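Local coordinates for mannosyl-glycoprotein endo-beta-N-acetylglucosamidase-like domain-containing protein (Pseudomonas protegens, PDB 4KT3) that is a type VI secretion effector that probably hydrolyses glycosidic bonds of peptidoglycan, here bound to its immunity partner, at residues N33-S36 and A37-V41. Numbering follows the deposited sequence.
Sequences NNIS and AVTFV
Two donors of Thr-39 converge on the carbonyl oxygen of Ile-35. The backbone N of Thr-39 lies 2.8 Å from Ile-35 O as the ordinary i to i+4 bond of a helix, while OG1 of Thr-39 also comes to 2.8 Å from Ile-35 O, but from above the carbonyl plane. With chi1 at -65°, OG1 stands opposite its own carbonyl carbon and reaches back down the helix. Threonine suits this exposed position: its hydroxyl hydrogen-bonds one turn earlier, and the side chain passes at a slant by Ile-35, whose CG2 is 3.9 Å from Thr-39 OG1.

Before this turn, Asn-34 serves as the N-cap of helix 35-54. Asparagine suits the place because its short side chain can turn a carbonyl oxygen back onto a first-turn N-H that has no earlier helical carbonyl to bond. Asn-34 OD1 accepts from Ala-37 N at 3.1 Å, a fairly straight bond (168° at the hydrogen), although the donor sits well above the amide plane. With CG anti to the backbone N (chi1 -177°), the amide of Asn-34 lies alongside the first turn, and Asn-34 CG rests 3.5 Å from Ala-37 CB. The small methyl of alanine fits this buried spot beside the cap. Asn-34 is held by its main chain too, since Val-38 N reaches Asn-34 O at 3.0 Å, and Val-38 CG2 packs 3.4 Å from the same oxygen. Further on, Phe-40 N bonds to Ser-36 O, continuing the helical pattern.

The capping oxygen has a second donor, NE2 of His-59 of the neighbouring immunity protein, a putative lipoprotein, so the start of this helix forms part of the effector-immunity interface. Within the effector, Asn-34 and Ala-37 touch Arg-174 of helix 160-174, Val-38 lies against Cys-177, and the buried ring of Phe-40 packs on helix 59-70.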
loop_
_atom_site.group_PDB
_atom_site.type_symbol
_atom_site.label_atom_id
_atom_site.label_comp_id
_atom_site.label_asym_id
_atom_site.label_seq_id
_atom_site.Cartn_x
_atom_site.Cartn_y
_atom_site.Cartn_z
ATOM N N ASN A 33 -1.565 2.009 16.506
ATOM C CA ASN A 33 -1.991 0.623 16.657
ATOM C C ASN A 33 -1.695 -0.240 15.433
ATOM O O ASN A 33 -1.738 -1.469 15.511
ATOM C CB ASN A 33 -3.486 0.568 16.985
ATOM C CG ASN A 33 -3.790 1.117 18.349
ATOM O OD1 ASN A 33 -2.946 1.079 19.236
ATOM N ND2 ASN A 33 -5.001 1.632 18.529
ATOM N N ASN A 34 -1.384 0.400 14.307
ATOM C CA ASN A 34 -0.965 -0.319 13.113
ATOM C C ASN A 34 0.532 -0.564 13.230
ATOM O O ASN A 34 1.352 0.278 12.851
ATOM C CB ASN A 34 -1.288 0.506 11.869
ATOM C CG ASN A 34 -0.941 -0.208 10.582
ATOM O OD1 ASN A 34 -0.131 -1.145 10.570
ATOM N ND2 ASN A 34 -1.557 0.232 9.477
ATOM N N ILE A 35 0.891 -1.715 13.780
ATOM C CA ILE A 35 2.289 -1.968 14.125
ATOM C C ILE A 35 3.194 -2.016 12.880
ATOM O O ILE A 35 4.307 -1.471 12.886
ATOM C CB ILE A 35 2.425 -3.261 14.975
ATOM C CG1 ILE A 35 1.577 -3.172 16.257
ATOM C CG2 ILE A 35 3.866 -3.513 15.335
ATOM C CD1 ILE A 35 1.763 -1.890 17.084
ATOM N N SER A 36 2.715 -2.640 11.815
ATOM C CA SER A 36 3.471 -2.703 10.566
ATOM C C SER A 36 3.843 -1.297 10.115
ATOM O O SER A 36 5.003 -1.027 9.741
ATOM C CB SER A 36 2.627 -3.382 9.494
ATOM O OG SER A 36 3.310 -3.453 8.255
ATOM N N ALA A 37 2.845 -0.419 10.077
ATOM C CA ALA A 37 3.083 0.950 9.609
ATOM C C ALA A 37 4.046 1.722 10.526
ATOM O O ALA A 37 4.941 2.425 10.053
ATOM C CB ALA A 37 1.758 1.691 9.450
ATOM N N VAL A 38 3.863 1.601 11.835
ATOM C CA VAL A 38 4.729 2.289 12.790
ATOM C C VAL A 38 6.162 1.784 12.657
ATOM O O VAL A 38 7.108 2.557 12.688
ATOM C CB VAL A 38 4.218 2.107 14.254
ATOM C CG1 VAL A 38 5.260 2.586 15.271
ATOM C CG2 VAL A 38 2.906 2.860 14.451
ATOM N N THR A 39 6.316 0.477 12.491
ATOM C CA THR A 39 7.640 -0.121 12.344
ATOM C C THR A 39 8.376 0.497 11.135
ATOM O O THR A 39 9.544 0.852 11.219
ATOM C CB THR A 39 7.508 -1.657 12.204
ATOM O OG1 THR A 39 6.969 -2.199 13.425
ATOM C CG2 THR A 39 8.844 -2.319 11.918
ATOM N N PHE A 40 7.676 0.619 10.022
ATOM C CA PHE A 40 8.255 1.195 8.821
ATOM C C PHE A 40 8.676 2.642 9.044
ATOM O O PHE A 40 9.808 3.060 8.702
ATOM C CB PHE A 40 7.236 1.124 7.681
ATOM C CG PHE A 40 7.704 1.790 6.420
ATOM C CD1 PHE A 40 8.613 1.152 5.593
ATOM C CD2 PHE A 40 7.249 3.049 6.076
ATOM C CE1 PHE A 40 9.043 1.748 4.411
ATOM C CE2 PHE A 40 7.683 3.664 4.906
ATOM C CZ PHE A 40 8.585 3.009 4.073
ATOM N N VAL A 41 7.780 3.427 9.621
ATOM C CA VAL A 41 8.061 4.842 9.828
ATOM C C VAL A 41 9.243 5.017 10.795
ATOM O O VAL A 41 10.170 5.797 10.531
ATOM C CB VAL A 41 6.789 5.564 10.300
ATOM C CG1 VAL A 41 7.113 6.971 10.821
ATOM C CG2 VAL A 41 5.768 5.600 9.153
#